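Local coordinates for protein porphyranase B (Zobellia galactanivorans, PDB 3JUU) that hydrolyses the sulfated red-algal polysaccharide porphyran at the beta-(1->4) linkages between D-galactose and L-galactose-6-sulfate, releasing mostly disaccharides, at residues P16-R21 and D219-S224; G205-W208 and I214-F217. One frame throughout, in Å; residues are numbered along the deposited sequence.

Contact 1: residues P16-R21 and D219-S224; sequences PGEDPR and DGKMQS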
loop_
_atom_site.group_PDB
_atom_site.type_symbol
_atom_site.label_atom_id
_atom_site.label_comp_id
_atom_site.label_asym_id
_atom_site.label_seq_id
_atom_site.Cartn_x
_atom_site.Cartn_y
_atom_site.Cartn_z
ATOM N N PRO A 16 15.633 -2.723 -18.809
ATOM C CA PRO A 16 15.643 -3.341 -20.135
ATOM C C PRO A 16 15.464 -4.850 -20.013
ATOM O O PRO A 16 16.073 -5.495 -19.130
ATOM C CB PRO A 16 17.058 -3.009 -20.667
ATOM C CG PRO A 16 17.483 -1.663 -19.940
ATOM C CD PRO A 16 16.853 -1.933 -18.513
ATOM N N GLY A 17 14.596 -5.411 -20.841
ATOM C CA GLY A 17 14.399 -6.808 -20.734
ATOM C C GLY A 17 13.406 -7.281 -19.697
ATOM O O GLY A 17 13.416 -8.471 -19.400
ATOM N N GLU A 18 12.613 -6.386 -19.094
ATOM C CA GLU A 18 11.653 -6.763 -18.037
ATOM C C GLU A 18 10.225 -6.399 -18.302
ATOM O O GLU A 18 9.340 -6.781 -17.516
ATOM C CB GLU A 18 12.015 -6.005 -16.730
ATOM C CG GLU A 18 13.388 -6.311 -16.193
ATOM C CD GLU A 18 13.457 -7.682 -15.478
ATOM O OE1 GLU A 18 12.426 -8.261 -15.080
ATOM O OE2 GLU A 18 14.537 -8.179 -15.321
ATOM N N ASP A 19 9.955 -5.633 -19.372
ATOM C CA ASP A 19 8.611 -5.283 -19.712
ATOM C C ASP A 19 7.860 -6.549 -20.173
ATOM O O ASP A 19 8.290 -7.181 -21.131
ATOM C CB ASP A 19 8.616 -4.179 -20.765
ATOM C CG ASP A 19 7.221 -3.648 -21.112
ATOM O OD1 ASP A 19 7.168 -2.609 -21.790
ATOM O OD2 ASP A 19 6.171 -4.197 -20.751
ATOM N N PRO A 20 6.762 -6.920 -19.475
ATOM C CA PRO A 20 6.127 -8.194 -19.748
ATOM C C PRO A 20 5.114 -8.098 -20.858
ATOM O O PRO A 20 4.489 -9.120 -21.182
ATOM C CB PRO A 20 5.471 -8.542 -18.407
ATOM C CG PRO A 20 5.070 -7.204 -17.898
ATOM C CD PRO A 20 6.178 -6.280 -18.275
ATOM N N ARG A 21 4.940 -6.923 -21.464
ATOM C CA ARG A 21 3.969 -6.817 -22.514
ATOM C C ARG A 21 4.478 -7.584 -23.748
ATOM O O ARG A 21 5.691 -7.870 -23.851
ATOM C CB ARG A 21 3.663 -5.382 -22.844
ATOM C CG ARG A 21 4.678 -4.695 -23.743
ATOM C CD ARG A 21 4.374 -3.236 -23.813
ATOM N NE ARG A 21 4.682 -2.665 -25.121
ATOM C CZ ARG A 21 5.871 -2.227 -25.482
ATOM N NH1 ARG A 21 6.883 -2.270 -24.642
ATOM N NH2 ARG A 21 6.047 -1.762 -26.697
ATOM N N ASP A 219 11.978 -1.955 -8.533
ATOM C CA ASP A 219 12.955 -1.100 -9.273
ATOM C C ASP A 219 13.039 -1.568 -10.734
ATOM O O ASP A 219 14.135 -1.707 -11.285
ATOM C CB ASP A 219 14.304 -1.152 -8.584
ATOM C CG ASP A 219 14.211 -0.612 -7.159
ATOM O OD1 ASP A 219 13.401 0.348 -7.017
ATOM O OD2 ASP A 219 14.934 -1.131 -6.285
ATOM N N GLY A 220 11.868 -1.904 -11.271
ATOM C CA GLY A 220 11.757 -2.205 -12.690
ATOM C C GLY A 220 12.155 -3.587 -13.055
ATOM O O GLY A 220 12.335 -3.903 -14.252
ATOM N N LYS A 221 12.274 -4.458 -12.069
ATOM C CA LYS A 221 12.657 -5.868 -12.327
ATOM C C LYS A 221 11.670 -6.858 -11.722
ATOM O O LYS A 221 11.311 -6.737 -10.534
ATOM C CB LYS A 221 14.040 -6.151 -11.729
ATOM C CG LYS A 221 15.202 -5.437 -12.441
ATOM C CD LYS A 221 16.529 -5.481 -11.626
ATOM C CE LYS A 221 16.528 -4.314 -10.600
ATOM N NZ LYS A 221 17.211 -4.502 -9.250
ATOM N N MET A 222 11.294 -7.883 -12.496
ATOM C CA MET A 222 10.353 -8.875 -11.969
ATOM C C MET A 222 10.995 -9.633 -10.814
ATOM O O MET A 222 12.154 -10.117 -10.956
ATOM C CB MET A 222 10.009 -9.889 -13.065
ATOM C CG MET A 222 9.026 -10.915 -12.540
ATOM S SD MET A 222 8.672 -12.176 -13.791
ATOM C CE MET A 222 7.825 -13.477 -12.802
ATOM N N GLN A 223 10.270 -9.807 -9.712
ATOM C CA GLN A 223 10.780 -10.494 -8.545
ATOM C C GLN A 223 10.126 -11.883 -8.396
ATOM O O GLN A 223 10.792 -12.817 -7.988
ATOM C CB GLN A 223 10.449 -9.758 -7.232
ATOM C CG GLN A 223 11.103 -8.394 -7.199
ATOM C CD GLN A 223 12.626 -8.390 -7.282
ATOM O OE1 GLN A 223 13.315 -8.806 -6.342
ATOM N NE2 GLN A 223 13.182 -7.816 -8.385
ATOM N N SER A 224 8.839 -11.962 -8.687
ATOM C CA SER A 224 8.090 -13.152 -8.327
ATOM C C SER A 224 6.743 -13.184 -9.017
ATOM O O SER A 224 6.216 -12.155 -9.505
ATOM C CB SER A 224 7.876 -13.179 -6.794
ATOM O OG SER A 224 7.008 -12.110 -6.448
HETATM O O HOH W 1 13.985 -10.094 -13.027
#
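Glu18 reaches across to the backbone of 221-222, and its carboxylate does most of the work. Glu18 OE1 takes the N-H of Met222 in a nearly straight bond (174°, 2.8 Å from Met222 N), with the donor standing 56° above the carboxylate plane. A water lies within hydrogen-bonding distance of both Glu18 OE2 (3.0 Å) and Met222 O (2.8 Å) and can donate to either, though it has more acceptors in reach than protons; the carboxylate can thus reach both polar backbone atoms of Met222, one directly and one through water. Glu18 CB lies 3.3 Å from Gly220 O, with CG also against that oxygen, and the bend at chi2 (-77°) then turns the carboxylate toward Met222 N. The Met222 side chain crosses the glutamate at about a right angle, its CB 3.5 Å from Glu18 OE1. This ties the N-terminal loop before strand 26-29 to the start of strand 221-226 in the jelly-roll beta-sandwich, away from the catalytic residues. A leucine in place of Glu18 would probably leave the Met222 N-H without its acceptor and the water without one of its mates. Lys221 runs obliquely past, its CG 4.0 Å from Glu18 OE2, while its amino end leads away.

Contact 2: residues G205-W208 and I214-F217; sequences GVWW and IIFF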
loop_
_atom_site.group_PDB
_atom_site.type_symbol
_atom_site.label_atom_id
_atom_site.label_comp_id
_atom_site.label_asym_id
_atom_site.label_seq_id
_atom_site.Cartn_x
_atom_site.Cartn_y
_atom_site.Cartn_z
ATOM N N GLY A 205 5.984 -2.361 -7.757
ATOM C CA GLY A 205 4.996 -2.547 -8.822
ATOM C C GLY A 205 4.359 -3.929 -8.749
ATOM O O GLY A 205 4.958 -4.874 -8.251
ATOM N N VAL A 206 3.143 -4.024 -9.244
ATOM C CA VAL A 206 2.500 -5.324 -9.413
ATOM C C VAL A 206 1.821 -5.350 -10.772
ATOM O O VAL A 206 1.056 -4.424 -11.148
ATOM C CB VAL A 206 1.497 -5.637 -8.292
ATOM C CG1 VAL A 206 0.303 -4.603 -8.277
ATOM C CG2 VAL A 206 0.991 -7.109 -8.418
ATOM N N TRP A 207 2.048 -6.445 -11.506
ATOM C CA TRP A 207 1.138 -6.763 -12.671
ATOM C C TRP A 207 0.034 -7.650 -12.241
ATOM O O TRP A 207 0.251 -8.848 -11.956
ATOM C CB TRP A 207 1.934 -7.390 -13.822
ATOM C CG TRP A 207 1.142 -7.508 -15.093
ATOM C CD1 TRP A 207 -0.026 -6.867 -15.413
ATOM C CD2 TRP A 207 1.438 -8.386 -16.195
ATOM N NE1 TRP A 207 -0.439 -7.263 -16.690
ATOM C CE2 TRP A 207 0.449 -8.188 -17.168
ATOM C CE3 TRP A 207 2.471 -9.300 -16.445
ATOM C CZ2 TRP A 207 0.424 -8.919 -18.400
ATOM C CZ3 TRP A 207 2.457 -10.033 -17.705
ATOM C CH2 TRP A 207 1.428 -9.843 -18.624
ATOM N N TRP A 208 -1.148 -7.058 -12.014
ATOM C CA TRP A 208 -2.319 -7.812 -11.700
ATOM C C TRP A 208 -2.826 -8.294 -13.075
ATOM O O TRP A 208 -3.704 -7.665 -13.685
ATOM C CB TRP A 208 -3.334 -6.894 -10.995
ATOM C CG TRP A 208 -4.653 -7.496 -10.695
ATOM C CD1 TRP A 208 -5.004 -8.816 -10.692
ATOM C CD2 TRP A 208 -5.799 -6.769 -10.199
ATOM N NE1 TRP A 208 -6.331 -8.952 -10.323
ATOM C CE2 TRP A 208 -6.837 -7.714 -9.995
ATOM C CE3 TRP A 208 -6.028 -5.394 -9.902
ATOM C CZ2 TRP A 208 -8.149 -7.356 -9.543
ATOM C CZ3 TRP A 208 -7.360 -5.020 -9.488
ATOM C CH2 TRP A 208 -8.384 -6.014 -9.307
ATOM N N ILE A 214 -0.379 -12.956 -10.383
ATOM C CA ILE A 214 -0.029 -11.646 -9.831
ATOM C C ILE A 214 1.485 -11.643 -9.913
ATOM O O ILE A 214 2.093 -12.552 -9.393
ATOM C CB ILE A 214 -0.496 -11.562 -8.351
ATOM C CG1 ILE A 214 -2.029 -11.853 -8.183
ATOM C CG2 ILE A 214 -0.008 -10.240 -7.689
ATOM C CD1 ILE A 214 -2.945 -10.830 -8.735
ATOM N N ILE A 215 2.092 -10.618 -10.504
ATOM C CA ILE A 215 3.526 -10.605 -10.708
ATOM C C ILE A 215 4.111 -9.345 -10.114
ATOM O O ILE A 215 3.705 -8.273 -10.470
ATOM C CB ILE A 215 3.877 -10.667 -12.237
ATOM C CG1 ILE A 215 3.375 -12.003 -12.792
ATOM C CG2 ILE A 215 5.391 -10.610 -12.433
ATOM C CD1 ILE A 215 2.134 -11.907 -13.522
ATOM N N PHE A 216 5.045 -9.514 -9.199
ATOM C CA PHE A 216 5.569 -8.328 -8.444
ATOM C C PHE A 216 6.884 -7.855 -9.036
ATOM O O PHE A 216 7.718 -8.686 -9.436
ATOM C CB PHE A 216 5.794 -8.709 -6.959
ATOM C CG PHE A 216 4.497 -8.938 -6.218
ATOM C CD1 PHE A 216 3.695 -7.841 -5.865
ATOM C CD2 PHE A 216 4.097 -10.237 -5.886
ATOM C CE1 PHE A 216 2.447 -8.052 -5.266
ATOM C CE2 PHE A 216 2.884 -10.466 -5.192
ATOM C CZ PHE A 216 2.085 -9.347 -4.871
ATOM N N PHE A 217 7.104 -6.526 -9.059
ATOM C CA PHE A 217 8.351 -5.932 -9.599
ATOM C C PHE A 217 8.927 -4.996 -8.572
ATOM O O PHE A 217 8.189 -4.268 -7.832
ATOM C CB PHE A 217 7.995 -5.041 -10.802
ATOM C CG PHE A 217 7.700 -5.839 -12.032
ATOM C CD1 PHE A 217 8.664 -5.938 -13.016
ATOM C CD2 PHE A 217 6.443 -6.546 -12.152
ATOM C CE1 PHE A 217 8.439 -6.714 -14.162
ATOM C CE2 PHE A 217 6.187 -7.288 -13.340
ATOM C CZ PHE A 217 7.228 -7.383 -14.297
#
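Gly205 and Phe217 pair at one end of this antiparallel stretch, Trp207 and Ile215 further along, and these two hydrogen-bonded pairs carry all four backbone bonds. Gly205 O accepts from Phe217 N at 2.8 Å, the donor lying 43° above the carbonyl plane. Trp207 N reaches Ile215 O at 2.7 Å, in the carbonyl plane. The return bonds run from Gly205 N to Phe217 O and from Ile215 N to Trp207 O. CA-H...O contacts add weaker support, among them Val206 CA to Ile215 O at 3.4 Å.

Apolar contacts fall on two faces. On that of Val206, Trp208, Ile214 and Phe216, Val206 CG2 sits tightly against Ile214 CG2 (3.4 Å) and comes 3.6 Å from Phe216 CE1; with CG1 at 63° from the backbone N, CG2 falls anti to that N, where it meets both partners. Ile214 CD1 lies 3.5 Å from Trp208 CD1, the two side chains running alongside and pointing the same way. The indole N-H of Trp208 is used by Phe232 O. On the other face Trp207 and Ile215 run together, Trp207 CE3 meeting Ile215 CD1 at 3.9 Å, and Phe14 and Trp27 set their rings edge-to-face with Phe217 and Trp207 respectively.

The two strands form a beta hairpin of the GH16 sandwich. Leu144, on the strand bearing the probable nucleophile Glu143, touches Val206, Ile214 and Phe216. The chemistry is that of a buried hairpin: main-chain polar groups pair with each other, and aliphatic and aromatic groups pack on both faces, one of them backing the strand of the probable catalytic glutamates.

How the contacts relate
Strand 213-218 joins the two contacts: it pairs with 202-210 in contact 2 and with 221-226, which supplies half of contact 1. Gln223 N and Ser224 O both meet Phe216 there, at a classic beta bulge. Contact 2 is buried and depends on regular strand pairing with hydrocarbon packing; contact 1 is partly buried, nearer the surface, and rests on one carboxylate, a backbone N-H and a water. Their separation in sequence differs as much, a short hairpin turn against nearly 200 residues. Met222, gripped by Glu18, also packs on Ile215 and Phe217, while Pro20 of the N-terminal loop touches Trp207, so that loop reaches both contacts.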